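Cas13d (PDB 6IV9) binds a CRISPR RNA in a binary complex and, through its two HEPN domains, processes that guide and cleaves target RNA. Local coordinates at residues Thr188-Ala193 with Ala282-Ile287. The protein carries 2 engineered substitutions. Residues are numbered along the deposited sequence; the frame is centred on the assembly and turned at random.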
ATOM      1  N   THR A 188       1.928 -10.253  -5.748  1.00 23.24           N
ATOM      2  CA  THR A 188       2.689 -11.328  -5.085  1.00 22.13           C
ATOM      3  C   THR A 188       2.008 -11.658  -3.755  1.00 22.14           C
ATOM      4  O   THR A 188       1.808 -12.806  -3.473  1.00 24.15           O
ATOM      5  CB  THR A 188       4.153 -10.929  -4.883  1.00 23.43           C
ATOM      6  OG1 THR A 188       4.770 -10.808  -6.153  1.00 25.07           O
ATOM      7  CG2 THR A 188       4.911 -11.940  -4.055  1.00 25.99           C
ATOM      8  N   ASN A 189       1.645 -10.642  -2.993  1.00 22.05           N
ATOM      9  CA  ASN A 189       0.981 -10.871  -1.690  1.00 22.12           C
ATOM     10  C   ASN A 189      -0.380 -11.550  -1.885  1.00 24.14           C
ATOM     11  O   ASN A 189      -0.687 -12.434  -1.134  1.00 22.63           O
ATOM     12  CB  ASN A 189       0.818  -9.566  -0.920  1.00 21.29           C
ATOM     13  CG  ASN A 189       2.135  -9.027  -0.423  1.00 24.06           C
ATOM     14  OD1 ASN A 189       3.135  -9.690  -0.514  1.00 24.28           O
ATOM     15  ND2 ASN A 189       2.129  -7.826   0.106  1.00 26.07           N
ATOM     16  N   ILE A 190      -1.172 -11.089  -2.842  1.00 20.87           N
ATOM     17  CA  ILE A 190      -2.529 -11.670  -3.057  1.00 23.01           C
ATOM     18  C   ILE A 190      -2.418 -13.143  -3.466  1.00 22.10           C
ATOM     19  O   ILE A 190      -3.125 -13.952  -2.938  1.00 23.34           O
ATOM     20  CB  ILE A 190      -3.310 -10.857  -4.104  1.00 23.13           C
ATOM     21  CG1 ILE A 190      -3.569  -9.426  -3.638  1.00 23.55           C
ATOM     22  CG2 ILE A 190      -4.580 -11.594  -4.474  1.00 25.50           C
ATOM     23  CD1 ILE A 190      -4.139  -8.527  -4.694  1.00 24.61           C
ATOM     24  N   VAL A 191      -1.512 -13.460  -4.372  1.00 24.84           N
ATOM     25  CA  VAL A 191      -1.367 -14.870  -4.817  1.00 27.98           C
ATOM     26  C   VAL A 191      -0.969 -15.726  -3.611  1.00 28.21           C
ATOM     27  O   VAL A 191      -1.458 -16.820  -3.486  1.00 24.19           O
ATOM     28  CB  VAL A 191      -0.341 -14.975  -5.953  1.00 26.03           C
ATOM     29  CG1 VAL A 191       0.019 -16.410  -6.248  1.00 32.06           C
ATOM     30  CG2 VAL A 191      -0.834 -14.283  -7.200  1.00 28.64           C
ATOM     31  N   TYR A 192      -0.065 -15.226  -2.783  1.00 24.14           N
ATOM     32  CA  TYR A 192       0.343 -15.999  -1.592  1.00 22.13           C
ATOM     33  C   TYR A 192      -0.855 -16.185  -0.664  1.00 21.27           C
ATOM     34  O   TYR A 192      -1.070 -17.263  -0.192  1.00 24.64           O
ATOM     35  CB  TYR A 192       1.474 -15.290  -0.853  1.00 24.32           C
ATOM     36  CG  TYR A 192       1.695 -15.808   0.539  1.00 23.15           C
ATOM     37  CD1 TYR A 192       2.285 -17.031   0.765  1.00 27.46           C
ATOM     38  CD2 TYR A 192       1.278 -15.082   1.630  1.00 27.12           C
ATOM     39  CE1 TYR A 192       2.473 -17.516   2.046  1.00 27.67           C
ATOM     40  CE2 TYR A 192       1.462 -15.547   2.915  1.00 27.08           C
ATOM     41  CZ  TYR A 192       2.055 -16.771   3.126  1.00 29.10           C
ATOM     42  OH  TYR A 192       2.230 -17.198   4.401  1.00 28.96           O
ATOM     43  N   ALA A 193      -1.630 -15.137  -0.453  1.00 22.29           N
ATOM     44  CA  ALA A 193      -2.790 -15.225   0.452  1.00 23.26           C
ATOM     45  C   ALA A 193      -3.789 -16.262  -0.073  1.00 29.92           C
ATOM     46  O   ALA A 193      -4.279 -17.047   0.703  1.00 26.34           O
ATOM     47  CB  ALA A 193      -3.433 -13.881   0.568  1.00 24.95           C
ATOM     48  N   ALA A 282      -8.525 -14.945 -12.100  1.00 25.86           N
ATOM     49  CA  ALA A 282      -7.899 -14.942 -13.433  1.00 26.86           C
ATOM     50  C   ALA A 282      -7.288 -13.564 -13.710  1.00 21.68           C
ATOM     51  O   ALA A 282      -6.255 -13.504 -14.309  1.00 25.99           O
ATOM     52  CB  ALA A 282      -8.925 -15.309 -14.460  1.00 29.15           C
ATOM     53  N   ILE A 283      -7.964 -12.496 -13.323  1.00 22.70           N
ATOM     54  CA  ILE A 283      -7.407 -11.130 -13.536  1.00 23.92           C
ATOM     55  C   ILE A 283      -6.137 -10.959 -12.700  1.00 25.44           C
ATOM     56  O   ILE A 283      -5.169 -10.481 -13.214  1.00 27.79           O
ATOM     57  CB  ILE A 283      -8.447 -10.045 -13.237  1.00 23.71           C
ATOM     58  CG1 ILE A 283      -9.496  -9.983 -14.340  1.00 25.19           C
ATOM     59  CG2 ILE A 283      -7.772  -8.709 -13.043  1.00 25.85           C
ATOM     60  CD1 ILE A 283     -10.717  -9.216 -13.978  1.00 25.68           C
ATOM     61  N   VAL A 284      -6.157 -11.424 -11.458  1.00 27.51           N
ATOM     62  CA  VAL A 284      -4.958 -11.327 -10.587  1.00 24.10           C
ATOM     63  C   VAL A 284      -3.830 -12.115 -11.253  1.00 24.62           C
ATOM     64  O   VAL A 284      -2.743 -11.619 -11.308  1.00 24.66           O
ATOM     65  CB  VAL A 284      -5.264 -11.871  -9.183  1.00 25.04           C
ATOM     66  CG1 VAL A 284      -4.000 -12.150  -8.404  1.00 29.00           C
ATOM     67  CG2 VAL A 284      -6.162 -10.936  -8.407  1.00 25.36           C
ATOM     68  N   GLY A 285      -4.128 -13.293 -11.777  1.00 25.36           N
ATOM     69  CA  GLY A 285      -3.111 -14.112 -12.452  1.00 25.28           C
ATOM     70  C   GLY A 285      -2.546 -13.407 -13.671  1.00 26.80           C
ATOM     71  O   GLY A 285      -1.356 -13.480 -13.889  1.00 28.53           O
ATOM     72  N   GLN A 286      -3.402 -12.744 -14.429  1.00 25.40           N
ATOM     73  CA  GLN A 286      -2.978 -12.016 -15.647  1.00 27.56           C
ATOM     74  C   GLN A 286      -2.022 -10.881 -15.267  1.00 27.10           C
ATOM     75  O   GLN A 286      -1.015 -10.717 -15.919  1.00 28.02           O
ATOM     76  CB  GLN A 286      -4.211 -11.518 -16.392  1.00 29.64           C
ATOM     77  CG  GLN A 286      -3.948 -10.358 -17.330  1.00 34.81           C
ATOM     78  CD  GLN A 286      -3.203 -10.753 -18.578  1.00 37.56           C
ATOM     79  OE1 GLN A 286      -3.125 -11.907 -18.942  1.00 35.72           O
ATOM     80  NE2 GLN A 286      -2.644  -9.766 -19.243  1.00 38.99           N
ATOM     81  N   ILE A 287      -2.332 -10.150 -14.203  1.00 23.64           N
ATOM     82  CA  ILE A 287      -1.446  -9.043 -13.761  1.00 23.37           C
ATOM     83  C   ILE A 287      -0.098  -9.636 -13.357  1.00 23.21           C
ATOM     84  O   ILE A 287       0.907  -9.101 -13.733  1.00 25.80           O
ATOM     85  CB  ILE A 287      -2.082  -8.221 -12.632  1.00 24.44           C
ATOM     86  CG1 ILE A 287      -3.397  -7.582 -13.077  1.00 24.19           C
ATOM     87  CG2 ILE A 287      -1.104  -7.180 -12.150  1.00 25.28           C
ATOM     88  CD1 ILE A 287      -4.209  -7.022 -11.958  1.00 26.62           C
TER
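Val284 sets one methyl, CG1, against both Ile190 and Val191 of helix 168-197. Val284 CG1 lies 4.0 Å from Ile190 CG2 and equally 4.0 Å from Val191 CG2, both ordinary van der Waals approaches. The Ile190 and Val284 side chains are set at a slant to each other, whereas Val191 and Val284 pass side by side, pointing opposite ways. With chi1 at 164°, Val284 holds CG1 trans to its own backbone N, and its CA-CB bond points at the opposing helix. Val191 and Val284 have the closest alpha carbons, 7.7 Å apart. Leu505 of helix 497-505 also packs on Val284. Farther out, the Gln286 amide is hydrogen-bonded to Arg216 through OE1 and to Asp302 through NE2, and Tyr192 OH is hydrogen-bonded to the carbonyl oxygen of Tyr638, tying the outer sides of the two helices to other parts of the chain. Helices 168-197 and 267-291 thus meet here, in the buried interior, through branched aliphatic groups, and dispersion and exclusion of water, without directional polar bonds, probably hold this patch together.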